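Local coordinates for peptidoglycan N-acetylglucosamine deacetylase (PDB 4L1G), which removes the acetyl group from N-acetylglucosamine residues of bacterial cell wall peptidoglycan, using zinc, and also acts on soluble chitin substrates and N-acetylchitooligomers, at residues F56-K61 with I175-L180; Y70-V75 with G250-T255; L92-Q97 with G234-L239; I128-Y133 with N148-T153; A164-R169 with F260-E265. One frame throughout, in Å; residues are numbered along the deposited sequence.

Interaction 4 lies at the zinc site: it holds His131, which binds the metal with Asp81 and His135. Interaction 5 joins it directly. Asn130 N lies 2.7 Å from Phe167 O and Asn130 O lies 3.0 Å from Arg169 N, both probable hydrogen bonds, and the centres of the two contacts are about 13 Å apart. Interaction 1 is on the periphery, its centre about 18 Å from that of interaction 4. Interactions 2 and 3 are linked along the chain but do not touch; their nearest atoms are about 7 Å apart. Strand 74-80 leads to helix 89-97, and helix 233-248 to strand 252-253. Interactions 1 and 3 lie on opposite sides of the chain's centre, about 33 Å apart between centres.

Interaction 1 of 5, residues F56-K61 with I175-L180; sequences FSWVEK and ILENQL
Apolar packing centres on Trp58, whose indole reaches from helix 55-61 onto the start of helix 177-185. Leu180 CD2 lies 3.7 Å from Trp58 CE3 and also meets the CB of the tryptophan. Ile175 CG2 sits 3.9 Å from Trp58 CZ3. One ring face is covered near its rim by Glu177 CA, and Glu177 CB lies 3.6 Å from Trp58 CZ2.

Two polar atoms approach the ring without bonding to it. Ile175 O comes to the ring edge, 3.6 Å from Trp58 CZ3. Glu177 OE1 is 3.5 Å from Trp58 NE1, with the carboxylate turned 55° from the indole plane. No hydrogen bond crosses between the segments. The other carboxylate oxygen, Glu177 OE2, bonds to Tyr62 OH. Within 175-180, Leu176 N donates to Gln179 OE1 (2.8 Å).

Leu180 and Ile175 also touch Tyr64 and Ile190. The contact thus seats the N-terminal helix on the outside of the polysaccharide deacetylase barrel, against helix 177-185.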
# COMPACT_ATOMS: atom_id res chain seq x y z
N PHE A 56 12.70 11.05 -9.69
CA PHE A 56 13.75 11.32 -8.71
C PHE A 56 13.63 12.71 -8.11
O PHE A 56 13.57 12.86 -6.89
CB PHE A 56 15.14 11.11 -9.32
CG PHE A 56 15.60 9.69 -9.29
CD1 PHE A 56 16.55 9.28 -8.36
CD2 PHE A 56 15.08 8.75 -10.16
CE1 PHE A 56 16.99 7.97 -8.33
CE2 PHE A 56 15.51 7.44 -10.13
CZ PHE A 56 16.46 7.04 -9.21
N SER A 57 13.58 13.73 -8.96
CA SER A 57 13.49 15.11 -8.47
C SER A 57 12.17 15.39 -7.75
O SER A 57 12.07 16.35 -6.99
CB SER A 57 13.73 16.11 -9.60
OG SER A 57 12.90 15.84 -10.71
N TRP A 58 11.17 14.55 -7.99
CA TRP A 58 9.87 14.71 -7.35
C TRP A 58 9.87 14.45 -5.84
O TRP A 58 9.00 14.95 -5.13
CB TRP A 58 8.81 13.84 -8.04
CG TRP A 58 8.44 14.32 -9.41
CD1 TRP A 58 8.85 15.47 -10.01
CD2 TRP A 58 7.58 13.66 -10.35
NE1 TRP A 58 8.30 15.57 -11.27
CE2 TRP A 58 7.52 14.47 -11.50
CE3 TRP A 58 6.87 12.46 -10.32
CZ2 TRP A 58 6.77 14.12 -12.62
CZ3 TRP A 58 6.12 12.11 -11.44
CH2 TRP A 58 6.08 12.94 -12.57
N VAL A 59 10.85 13.68 -5.36
CA VAL A 59 10.93 13.41 -3.92
C VAL A 59 11.45 14.62 -3.16
O VAL A 59 11.28 14.73 -1.94
CB VAL A 59 11.80 12.16 -3.59
CG1 VAL A 59 11.37 10.96 -4.43
CG2 VAL A 59 13.28 12.45 -3.77
N GLU A 60 12.08 15.54 -3.88
CA GLU A 60 12.62 16.76 -3.29
C GLU A 60 11.61 17.90 -3.34
O GLU A 60 11.71 18.86 -2.58
CB GLU A 60 13.89 17.20 -4.01
CG GLU A 60 15.05 16.23 -3.87
CD GLU A 60 16.32 16.74 -4.53
OE1 GLU A 60 17.41 16.24 -4.17
OE2 GLU A 60 16.24 17.63 -5.39
N LYS A 61 10.63 17.79 -4.23
CA LYS A 61 9.70 18.89 -4.48
C LYS A 61 8.31 18.62 -3.89
O LYS A 61 7.61 19.55 -3.49
CB LYS A 61 9.60 19.17 -5.98
CG LYS A 61 8.86 20.45 -6.34
CD LYS A 61 9.03 20.78 -7.81
CE LYS A 61 8.19 21.99 -8.22
NZ LYS A 61 8.58 23.23 -7.48
N ILE A 175 1.79 8.48 -12.29
CA ILE A 175 1.33 9.76 -11.77
C ILE A 175 1.94 10.92 -12.56
O ILE A 175 3.09 10.84 -13.01
CB ILE A 175 1.64 9.90 -10.25
CG1 ILE A 175 0.87 11.07 -9.64
CG2 ILE A 175 3.13 10.03 -10.00
CD1 ILE A 175 -0.50 10.70 -9.15
N LEU A 176 1.17 11.99 -12.76
CA LEU A 176 1.68 13.18 -13.44
C LEU A 176 2.10 14.22 -12.41
O LEU A 176 1.66 14.17 -11.26
CB LEU A 176 0.61 13.77 -14.37
CG LEU A 176 0.14 12.88 -15.52
CD1 LEU A 176 -0.87 13.63 -16.39
CD2 LEU A 176 1.31 12.40 -16.36
N GLU A 177 2.95 15.16 -12.81
CA GLU A 177 3.49 16.14 -11.87
C GLU A 177 2.41 17.04 -11.27
O GLU A 177 2.42 17.31 -10.07
CB GLU A 177 4.59 16.99 -12.51
CG GLU A 177 5.25 17.94 -11.53
CD GLU A 177 6.48 18.64 -12.10
OE1 GLU A 177 6.97 18.22 -13.17
OE2 GLU A 177 6.96 19.60 -11.47
N ASN A 178 1.48 17.50 -12.11
CA ASN A 178 0.39 18.35 -11.64
C ASN A 178 -0.54 17.61 -10.69
O ASN A 178 -1.11 18.21 -9.77
CB ASN A 178 -0.39 18.94 -12.81
CG ASN A 178 0.36 20.06 -13.50
OD1 ASN A 178 1.18 20.74 -12.89
ND2 ASN A 178 0.08 20.26 -14.79
N GLN A 179 -0.70 16.31 -10.92
CA GLN A 179 -1.49 15.47 -10.04
C GLN A 179 -0.79 15.36 -8.69
O GLN A 179 -1.43 15.44 -7.64
CB GLN A 179 -1.67 14.09 -10.65
CG GLN A 179 -2.46 14.09 -11.96
CD GLN A 179 -2.44 12.74 -12.64
OE1 GLN A 179 -1.60 11.89 -12.34
NE2 GLN A 179 -3.36 12.53 -13.58
N LEU A 180 0.52 15.18 -8.74
CA LEU A 180 1.33 15.08 -7.53
C LEU A 180 1.36 16.41 -6.80
O LEU A 180 1.35 16.46 -5.57
CB LEU A 180 2.74 14.62 -7.90
CG LEU A 180 3.75 14.37 -6.77
CD1 LEU A 180 3.17 13.44 -5.71
CD2 LEU A 180 5.03 13.79 -7.35

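Interaction 2 of 5, residues Y70-V75 with G250-T255; sequences YNKAEV and GARFVT
The guanidinium of Arg252 has Ala73 O over one face and Glu74 OE1 and a water at its edge. The ring of Phe253 has Val75 CG2 over one face, 3.9 Å from the ring centroid. Both groups belong to a parallel strand pair of the barrel, in which 74-75 runs beside 252-253.

Arg252 NH2 donates to Glu74 OE1 in a salt bridge of 3.1 Å. The donor meets the anti side of the carboxylate, and the carboxylate and guanidinium planes stand 85° apart. A bend at chi3 (-54°) turns the arginine tip back over the neighbouring strand. The water at the guanidinium edge accepts from Arg252 NE and donates to Glu74 OE1, adding a second link between the two side chains. Val254 CG1 packs on Glu74 CD at 3.6 Å.

The backbone ladder has three bonds: Arg252 N to Ala73 O, Val75 N to Arg252 O, and Val254 N to Val75 O. Ala73 is the centre of an inverse gamma turn just before the strand. Gly250, with positive phi, closes the preceding helix 233-248 in a Schellman motif. Phe253 also touches Ile243 and Leu246 of that helix. At the start of the pairing, Ala73 CB rests 3.6 Å from Gly250 O.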
# COMPACT_ATOMS: atom_id res chain seq x y z
N TYR A 70 17.08 5.21 5.83
CA TYR A 70 18.13 4.21 5.73
C TYR A 70 18.72 3.83 7.09
O TYR A 70 19.38 2.80 7.22
CB TYR A 70 19.24 4.70 4.81
CG TYR A 70 20.00 5.90 5.34
CD1 TYR A 70 19.61 7.20 5.03
CD2 TYR A 70 21.13 5.74 6.14
CE1 TYR A 70 20.31 8.29 5.50
CE2 TYR A 70 21.83 6.82 6.62
CZ TYR A 70 21.41 8.10 6.30
OH TYR A 70 22.12 9.18 6.78
N ASN A 71 18.49 4.67 8.10
CA ASN A 71 19.08 4.47 9.42
C ASN A 71 18.09 3.95 10.46
O ASN A 71 18.31 4.07 11.67
CB ASN A 71 19.76 5.75 9.91
CG ASN A 71 18.80 6.93 9.98
OD1 ASN A 71 17.66 6.84 9.51
ND2 ASN A 71 19.25 8.03 10.56
N LYS A 72 16.99 3.37 9.98
CA LYS A 72 16.06 2.67 10.85
C LYS A 72 15.97 1.22 10.39
O LYS A 72 15.91 0.95 9.19
CB LYS A 72 14.67 3.32 10.80
CG LYS A 72 14.64 4.77 11.24
CD LYS A 72 14.89 4.92 12.73
CE LYS A 72 13.70 4.42 13.54
NZ LYS A 72 13.95 4.53 15.01
N ALA A 73 15.95 0.29 11.34
CA ALA A 73 15.86 -1.13 11.02
C ALA A 73 14.41 -1.51 10.71
O ALA A 73 13.88 -2.47 11.28
CB ALA A 73 16.39 -1.96 12.17
N GLU A 74 13.78 -0.76 9.81
CA GLU A 74 12.35 -0.90 9.57
C GLU A 74 12.01 -1.04 8.09
O GLU A 74 12.59 -0.36 7.24
CB GLU A 74 11.60 0.28 10.19
CG GLU A 74 11.75 0.37 11.71
CD GLU A 74 11.24 1.68 12.29
OE1 GLU A 74 11.27 1.81 13.53
OE2 GLU A 74 10.82 2.57 11.52
N VAL A 75 11.07 -1.93 7.80
CA VAL A 75 10.53 -2.09 6.45
C VAL A 75 9.02 -2.02 6.53
O VAL A 75 8.43 -2.11 7.61
CB VAL A 75 10.96 -3.42 5.81
CG1 VAL A 75 12.47 -3.52 5.72
CG2 VAL A 75 10.39 -4.59 6.59
N GLY A 250 17.17 -8.62 11.76
CA GLY A 250 17.03 -7.44 12.60
C GLY A 250 15.94 -6.47 12.16
O GLY A 250 15.74 -5.44 12.79
N ALA A 251 15.25 -6.81 11.08
CA ALA A 251 14.21 -5.94 10.54
C ALA A 251 12.94 -5.94 11.38
O ALA A 251 12.52 -6.98 11.90
CB ALA A 251 13.88 -6.33 9.10
N ARG A 252 12.33 -4.76 11.52
CA ARG A 252 11.03 -4.63 12.15
C ARG A 252 10.03 -4.10 11.12
O ARG A 252 10.41 -3.36 10.21
CB ARG A 252 11.09 -3.70 13.37
CG ARG A 252 12.13 -4.12 14.41
CD ARG A 252 12.12 -3.18 15.62
NE ARG A 252 12.28 -1.79 15.23
CZ ARG A 252 13.45 -1.14 15.21
NH1 ARG A 252 14.56 -1.76 15.57
NH2 ARG A 252 13.49 0.13 14.84
N PHE A 253 8.77 -4.48 11.25
CA PHE A 253 7.75 -4.08 10.30
C PHE A 253 6.91 -2.92 10.83
O PHE A 253 6.45 -2.94 11.96
CB PHE A 253 6.86 -5.26 9.93
CG PHE A 253 7.57 -6.33 9.14
CD1 PHE A 253 7.44 -6.39 7.76
CD2 PHE A 253 8.38 -7.25 9.78
CE1 PHE A 253 8.10 -7.36 7.04
CE2 PHE A 253 9.05 -8.22 9.06
CZ PHE A 253 8.91 -8.28 7.68
N VAL A 254 6.75 -1.89 10.00
CA VAL A 254 6.02 -0.70 10.39
C VAL A 254 4.98 -0.30 9.34
O VAL A 254 4.96 -0.85 8.24
CB VAL A 254 6.97 0.50 10.62
CG1 VAL A 254 7.98 0.19 11.72
CG2 VAL A 254 7.67 0.87 9.32
N THR A 255 4.13 0.65 9.69
CA THR A 255 3.18 1.22 8.75
C THR A 255 3.82 2.42 8.07
O THR A 255 4.84 2.92 8.53
CB THR A 255 1.89 1.68 9.44
OG1 THR A 255 2.20 2.74 10.35
CG2 THR A 255 1.26 0.53 10.20
O HOH W 1 9.71 -0.53 14.99

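Interaction 3 of 5, residues L92-Q97 with G234-L239; sequences LDKLKQ and GSVDAL
Lys94 reaches across to Val236 with the aliphatic part of its side chain. Its CD lies 3.3 Å from Val236 O and 3.8 Å from Val236 CG1, and the two side chains cross at about a right angle. Lys94 CE continues past the same methyl, then comes within 4.0 Å of Asp237 OD2. Deeper in the interface, Leu95 CD2 and Leu239 CD1 meet more loosely at 4.4 Å.

The lysine tip is placed by a bend at its last torsion, with chi4 at -56°. NZ forms a salt bridge with Asp240 OD1, one residue beyond the segment. It does not touch Asp237 OD2 directly, at 4.6 Å. A water lies between them: it donates to Asp237 OD2 and accepts a weak bond from Lys94 NZ. The nearby carboxylates would probably stabilise the positive charge of Lys94. Gln233 NE2 gives Asp237 OD2 a further, weak bond.

No direct hydrogen bond joins the two segments; they meet by side-chain packing and the water bridge, and the Asp240 salt bridge ties the same two helices. The axes of segments 92-97 and 234-239 are almost parallel, at 7°, and 9.7 Å apart at closest approach. Helices 89-97 and 233-248 are neighbours on the outside of the barrel. Beneath them lies strand 74-80, where Leu95 touches Leu77 and Phe79 and Leu239 touches Phe79. Helix 205-215 packs beside helix 233-248, with Ile208 against Ala238.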
# COMPACT_ATOMS: atom_id res chain seq x y z
N LEU A 92 -4.78 -10.71 6.58
CA LEU A 92 -5.01 -10.18 7.93
C LEU A 92 -4.69 -11.21 9.01
O LEU A 92 -4.13 -10.86 10.05
CB LEU A 92 -6.46 -9.70 8.08
CG LEU A 92 -6.81 -8.39 7.35
CD1 LEU A 92 -8.30 -8.10 7.45
CD2 LEU A 92 -6.00 -7.23 7.91
N ASP A 93 -5.05 -12.46 8.75
CA ASP A 93 -4.79 -13.54 9.69
C ASP A 93 -3.30 -13.79 9.85
O ASP A 93 -2.80 -13.96 10.97
CB ASP A 93 -5.50 -14.83 9.25
CG ASP A 93 -7.01 -14.73 9.34
OD1 ASP A 93 -7.70 -15.41 8.55
OD2 ASP A 93 -7.50 -13.98 10.21
N LYS A 94 -2.58 -13.82 8.73
CA LYS A 94 -1.14 -14.05 8.77
C LYS A 94 -0.38 -12.88 9.38
O LYS A 94 0.60 -13.09 10.10
CB LYS A 94 -0.61 -14.41 7.38
CG LYS A 94 -1.06 -15.78 6.92
CD LYS A 94 -0.26 -16.27 5.73
CE LYS A 94 -0.71 -17.66 5.30
NZ LYS A 94 -0.65 -18.63 6.43
N LEU A 95 -0.82 -11.66 9.10
CA LEU A 95 -0.22 -10.48 9.72
C LEU A 95 -0.44 -10.50 11.23
O LEU A 95 0.44 -10.12 12.00
CB LEU A 95 -0.79 -9.19 9.12
CG LEU A 95 -0.50 -8.89 7.65
CD1 LEU A 95 -1.21 -7.62 7.23
CD2 LEU A 95 1.00 -8.79 7.38
N LYS A 96 -1.62 -10.96 11.63
CA LYS A 96 -1.98 -11.07 13.04
C LYS A 96 -1.09 -12.06 13.78
O LYS A 96 -0.58 -11.76 14.86
CB LYS A 96 -3.45 -11.50 13.17
CG LYS A 96 -3.96 -11.56 14.59
CD LYS A 96 -3.91 -10.19 15.25
CE LYS A 96 -4.63 -10.19 16.59
NZ LYS A 96 -4.55 -8.86 17.25
N GLN A 97 -0.89 -13.23 13.18
CA GLN A 97 -0.12 -14.29 13.82
C GLN A 97 1.39 -14.03 13.82
O GLN A 97 2.15 -14.76 14.45
CB GLN A 97 -0.44 -15.65 13.18
CG GLN A 97 -1.85 -16.13 13.46
CD GLN A 97 -2.12 -16.34 14.94
OE1 GLN A 97 -1.26 -16.84 15.67
NE2 GLN A 97 -3.30 -15.94 15.39
N GLY A 234 0.06 -17.79 -3.36
CA GLY A 234 1.47 -17.89 -3.05
C GLY A 234 1.98 -16.63 -2.39
O GLY A 234 2.91 -16.67 -1.58
N SER A 235 1.37 -15.51 -2.74
CA SER A 235 1.73 -14.23 -2.15
C SER A 235 1.35 -14.19 -0.68
O SER A 235 2.09 -13.66 0.15
CB SER A 235 1.05 -13.08 -2.90
OG SER A 235 1.58 -11.83 -2.51
N VAL A 236 0.20 -14.78 -0.36
CA VAL A 236 -0.25 -14.87 1.02
C VAL A 236 0.67 -15.81 1.80
O VAL A 236 1.13 -15.48 2.89
CB VAL A 236 -1.70 -15.36 1.12
CG1 VAL A 236 -2.16 -15.37 2.56
CG2 VAL A 236 -2.61 -14.48 0.27
N ASP A 237 0.94 -16.98 1.22
CA ASP A 237 1.81 -17.97 1.85
C ASP A 237 3.23 -17.45 2.04
O ASP A 237 3.93 -17.87 2.96
CB ASP A 237 1.84 -19.26 1.03
CG ASP A 237 0.49 -19.95 0.98
OD1 ASP A 237 0.21 -20.63 -0.03
OD2 ASP A 237 -0.29 -19.81 1.95
N ALA A 238 3.66 -16.55 1.16
CA ALA A 238 5.00 -15.98 1.22
C ALA A 238 5.25 -15.26 2.54
O ALA A 238 6.37 -15.23 3.03
CB ALA A 238 5.23 -15.03 0.05
N LEU A 239 4.19 -14.70 3.12
CA LEU A 239 4.29 -13.97 4.38
C LEU A 239 4.82 -14.82 5.52
O LEU A 239 5.50 -14.32 6.42
CB LEU A 239 2.92 -13.38 4.76
CG LEU A 239 2.36 -12.32 3.80
CD1 LEU A 239 1.00 -11.83 4.26
CD2 LEU A 239 3.34 -11.17 3.66
O HOH W 2 -1.57 -20.53 4.02

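Interaction 4 of 5, residues I128-Y133 with N148-T153; sequences IGNHTY and NQIIKT
Asn130 ND2 donates to Ile150 O at 2.9 Å, with the acceptor in the plane of the asparagine amide. Tyr133 N donates to Gln149 OE1, also 2.9 Å, though this bond is more bent, at 134°. The same Gln149 oxygen takes a second bond from Ser134 N, so it holds two consecutive backbone N-H groups.

Asn130 OD1 turns back to its own segment. It accepts from Thr132 N at 2.9 Å, forming an Asx turn. With CG anti to the backbone N (chi1 -171°), the asparagine amide extends toward the helix and links turn and helix at once. Glu154 OE2 is another acceptor for Asn130 ND2.

Packing surrounds these bonds. Thr153 CG2 presses on Asn130 OD1 at 3.2 Å. The side chain of Lys152 lies over one face of the Tyr133 ring: CE makes a CH-pi contact 3.8 Å from the centroid, and NZ a cation-pi contact at 4.3 Å. The Tyr133 hydroxyl bonds to Glu112. Ile150 CD1 meets Thr132 CG2 at 4.1 Å.

Helix 143-161 thus supports the turn after strand 127-130. That turn carries His131 and leads on to His135, the two histidines of the zinc site of this NodB-type deacetylase.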
# COMPACT_ATOMS: atom_id res chain seq x y z
N ILE A 128 -4.95 2.42 6.35
CA ILE A 128 -5.61 2.38 5.05
C ILE A 128 -5.14 3.53 4.16
O ILE A 128 -5.02 4.67 4.60
CB ILE A 128 -7.15 2.44 5.22
CG1 ILE A 128 -7.64 1.18 5.92
CG2 ILE A 128 -7.84 2.61 3.87
CD1 ILE A 128 -9.11 1.19 6.24
N GLY A 129 -4.86 3.21 2.90
CA GLY A 129 -4.47 4.22 1.93
C GLY A 129 -5.46 4.32 0.78
O GLY A 129 -6.27 3.42 0.57
N ASN A 130 -5.38 5.41 0.03
CA ASN A 130 -6.26 5.66 -1.10
C ASN A 130 -5.64 5.16 -2.40
O ASN A 130 -4.58 5.63 -2.81
CB ASN A 130 -6.56 7.17 -1.19
CG ASN A 130 -7.64 7.51 -2.20
OD1 ASN A 130 -7.78 6.87 -3.24
ND2 ASN A 130 -8.42 8.54 -1.89
N HIS A 131 -6.31 4.22 -3.07
CA HIS A 131 -5.78 3.63 -4.30
C HIS A 131 -6.63 3.98 -5.53
O HIS A 131 -6.63 3.24 -6.51
CB HIS A 131 -5.67 2.11 -4.14
CG HIS A 131 -4.70 1.47 -5.08
ND1 HIS A 131 -3.42 1.96 -5.28
CD2 HIS A 131 -4.80 0.37 -5.86
CE1 HIS A 131 -2.79 1.20 -6.14
NE2 HIS A 131 -3.60 0.23 -6.52
N THR A 132 -7.31 5.12 -5.46
CA THR A 132 -8.33 5.55 -6.43
C THR A 132 -9.59 4.68 -6.38
O THR A 132 -9.64 3.68 -5.67
CB THR A 132 -7.83 5.62 -7.91
OG1 THR A 132 -7.81 4.30 -8.48
CG2 THR A 132 -6.45 6.26 -8.00
N TYR A 133 -10.59 5.08 -7.16
CA TYR A 133 -11.89 4.41 -7.14
C TYR A 133 -11.95 3.18 -8.03
O TYR A 133 -12.31 2.10 -7.57
CB TYR A 133 -13.00 5.40 -7.52
CG TYR A 133 -14.38 4.78 -7.49
CD1 TYR A 133 -15.05 4.59 -6.29
CD2 TYR A 133 -15.01 4.38 -8.66
CE1 TYR A 133 -16.31 4.03 -6.25
CE2 TYR A 133 -16.27 3.81 -8.63
CZ TYR A 133 -16.91 3.64 -7.43
OH TYR A 133 -18.17 3.07 -7.39
N ASN A 148 -11.56 13.52 -8.95
CA ASN A 148 -12.78 12.78 -8.66
C ASN A 148 -12.48 11.37 -8.14
O ASN A 148 -13.11 10.92 -7.19
CB ASN A 148 -13.66 12.69 -9.91
CG ASN A 148 -15.04 12.14 -9.61
OD1 ASN A 148 -15.64 12.47 -8.58
ND2 ASN A 148 -15.55 11.30 -10.50
N GLN A 149 -11.51 10.70 -8.76
CA GLN A 149 -11.10 9.36 -8.34
C GLN A 149 -10.63 9.36 -6.89
O GLN A 149 -11.02 8.49 -6.10
CB GLN A 149 -9.98 8.83 -9.25
CG GLN A 149 -10.43 8.41 -10.64
CD GLN A 149 -11.05 7.02 -10.67
OE1 GLN A 149 -10.75 6.18 -9.83
NE2 GLN A 149 -11.91 6.78 -11.66
N ILE A 150 -9.80 10.33 -6.55
CA ILE A 150 -9.25 10.44 -5.21
C ILE A 150 -10.31 10.81 -4.18
O ILE A 150 -10.45 10.14 -3.15
CB ILE A 150 -8.11 11.47 -5.15
CG1 ILE A 150 -6.98 11.07 -6.09
CG2 ILE A 150 -7.59 11.62 -3.72
CD1 ILE A 150 -6.40 9.70 -5.80
N ILE A 151 -11.06 11.88 -4.46
CA ILE A 151 -12.03 12.41 -3.50
C ILE A 151 -13.18 11.45 -3.22
O ILE A 151 -13.56 11.25 -2.06
CB ILE A 151 -12.58 13.78 -3.97
CG1 ILE A 151 -11.46 14.83 -3.96
CG2 ILE A 151 -13.72 14.24 -3.08
CD1 ILE A 151 -11.88 16.17 -4.53
N LYS A 152 -13.73 10.84 -4.27
CA LYS A 152 -14.78 9.85 -4.11
C LYS A 152 -14.32 8.68 -3.24
O LYS A 152 -15.06 8.19 -2.40
CB LYS A 152 -15.26 9.35 -5.48
CG LYS A 152 -16.32 8.26 -5.40
CD LYS A 152 -17.16 8.21 -6.67
CE LYS A 152 -16.32 7.90 -7.90
NZ LYS A 152 -17.17 7.82 -9.12
N THR A 153 -13.08 8.25 -3.45
CA THR A 153 -12.50 7.16 -2.66
C THR A 153 -12.27 7.61 -1.22
O THR A 153 -12.50 6.84 -0.29
CB THR A 153 -11.17 6.69 -3.27
OG1 THR A 153 -11.38 6.32 -4.64
CG2 THR A 153 -10.62 5.49 -2.50
O HOH W 3 -19.53 5.50 -8.80

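Interaction 5 of 5, residues A164-R169 with F260-E265; sequences APKFIR and FQTSKE
Lys166 runs along the 260-265 loop, touching it with one atom after another. CB lies 3.5 Å from Lys264 O and close to the carbonyl carbon of Glu265. CG passes Ser263 O and Glu265 O at longer range. CD sits 3.2 Å from Ser263 O, and CE 3.2 Å from Thr262 OG1. The chain is extended up to CE, then chi4 (64°) turns NZ aside, where it bonds to Asn187 O.

The backbone of the same lysine makes the direct hydrogen bond between the segments: Lys166 N donates to Lys264 O at 2.9 Å. The donor stands above the carbonyl plane, 36° out of it. A water donates to Lys264 O and accepts from Phe167 N. Another joins Ala164 N to Glu265 OE1. Ser263 OG accepts from Glu265 N, an ST turn that shapes the loop.

Phe167 packs beside this. Its CZ meets Thr262 CG2 at 3.7 Å, and its CE2 meets Phe260 CD2 at 4.1 Å.

The C-terminal loop after helix 256-259 is thereby laid against the start of strand 167-168. That strand leads into the active site of the deacetylase barrel, where Arg169 forms a salt bridge with Asp80, the predicted proton acceptor.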
# COMPACT_ATOMS: atom_id res chain seq x y z
N ALA A 164 -10.00 10.26 7.02
CA ALA A 164 -9.62 10.44 5.63
C ALA A 164 -8.14 10.10 5.45
O ALA A 164 -7.28 10.79 6.01
CB ALA A 164 -9.90 11.87 5.18
N PRO A 165 -7.84 9.04 4.68
CA PRO A 165 -6.46 8.56 4.50
C PRO A 165 -5.53 9.61 3.92
O PRO A 165 -5.88 10.29 2.96
CB PRO A 165 -6.63 7.40 3.52
CG PRO A 165 -8.05 6.96 3.68
CD PRO A 165 -8.81 8.22 3.95
N LYS A 166 -4.33 9.74 4.50
CA LYS A 166 -3.35 10.71 4.03
C LYS A 166 -2.55 10.16 2.86
O LYS A 166 -2.01 10.91 2.05
CB LYS A 166 -2.41 11.10 5.17
CG LYS A 166 -1.41 12.20 4.82
CD LYS A 166 -0.43 12.44 5.96
CE LYS A 166 0.48 13.62 5.67
NZ LYS A 166 -0.29 14.90 5.59
N PHE A 167 -2.47 8.83 2.77
CA PHE A 167 -1.61 8.18 1.80
C PHE A 167 -2.32 7.75 0.52
O PHE A 167 -3.37 7.12 0.55
CB PHE A 167 -0.89 6.98 2.43
CG PHE A 167 0.24 7.37 3.35
CD1 PHE A 167 0.01 7.62 4.69
CD2 PHE A 167 1.53 7.49 2.86
CE1 PHE A 167 1.05 7.98 5.54
CE2 PHE A 167 2.58 7.85 3.70
CZ PHE A 167 2.33 8.10 5.04
N ILE A 168 -1.71 8.11 -0.61
CA ILE A 168 -2.20 7.71 -1.93
C ILE A 168 -1.15 6.85 -2.62
O ILE A 168 0.05 7.11 -2.50
CB ILE A 168 -2.46 8.95 -2.81
CG1 ILE A 168 -3.58 9.82 -2.22
CG2 ILE A 168 -2.82 8.55 -4.24
CD1 ILE A 168 -3.85 11.07 -3.03
N ARG A 169 -1.60 5.83 -3.34
CA ARG A 169 -0.72 5.12 -4.27
C ARG A 169 -1.39 5.00 -5.63
O ARG A 169 -2.50 4.49 -5.74
CB ARG A 169 -0.35 3.73 -3.74
CG ARG A 169 0.52 2.94 -4.70
CD ARG A 169 0.94 1.61 -4.12
NE ARG A 169 2.00 1.74 -3.13
CZ ARG A 169 2.37 0.77 -2.30
NH1 ARG A 169 1.74 -0.40 -2.33
NH2 ARG A 169 3.35 0.97 -1.43
N PHE A 260 7.29 7.25 7.62
CA PHE A 260 7.50 8.60 7.12
C PHE A 260 7.17 9.68 8.15
O PHE A 260 7.08 10.86 7.81
CB PHE A 260 6.74 8.82 5.81
CG PHE A 260 7.23 7.95 4.69
CD1 PHE A 260 8.44 8.22 4.06
CD2 PHE A 260 6.50 6.84 4.28
CE1 PHE A 260 8.90 7.42 3.04
CE2 PHE A 260 6.96 6.04 3.25
CZ PHE A 260 8.17 6.33 2.63
N GLN A 261 7.01 9.25 9.40
CA GLN A 261 6.82 10.15 10.53
C GLN A 261 5.74 11.19 10.29
O GLN A 261 5.98 12.39 10.43
CB GLN A 261 8.14 10.82 10.92
CG GLN A 261 9.17 9.87 11.53
CD GLN A 261 8.76 9.38 12.91
OE1 GLN A 261 8.94 10.07 13.91
NE2 GLN A 261 8.21 8.17 12.97
N THR A 262 4.56 10.73 9.91
CA THR A 262 3.42 11.62 9.72
C THR A 262 2.15 10.92 10.16
O THR A 262 2.17 9.75 10.54
CB THR A 262 3.29 12.07 8.26
OG1 THR A 262 2.38 13.17 8.19
CG2 THR A 262 2.78 10.93 7.39
N SER A 263 1.04 11.65 10.12
CA SER A 263 -0.25 11.09 10.52
C SER A 263 -0.77 10.16 9.44
O SER A 263 -0.36 10.25 8.28
CB SER A 263 -1.26 12.21 10.79
OG SER A 263 -2.52 11.68 11.14
N LYS A 264 -1.67 9.26 9.82
CA LYS A 264 -2.33 8.38 8.87
C LYS A 264 -3.52 9.10 8.22
O LYS A 264 -3.98 8.71 7.16
CB LYS A 264 -2.82 7.11 9.56
CG LYS A 264 -3.88 7.36 10.61
CD LYS A 264 -4.42 6.07 11.18
CE LYS A 264 -5.42 6.34 12.29
NZ LYS A 264 -5.91 5.08 12.91
N GLU A 265 -4.00 10.15 8.88
CA GLU A 265 -5.13 10.91 8.37
C GLU A 265 -4.71 12.27 7.83
O GLU A 265 -3.72 12.85 8.26
CB GLU A 265 -6.22 11.06 9.44
CG GLU A 265 -5.78 11.84 10.67
CD GLU A 265 -6.90 12.00 11.68
OE1 GLU A 265 -8.08 11.90 11.28
OE2 GLU A 265 -6.60 12.22 12.87
O HOH W 4 -9.46 12.35 8.99
O HOH W 5 -3.37 6.94 5.19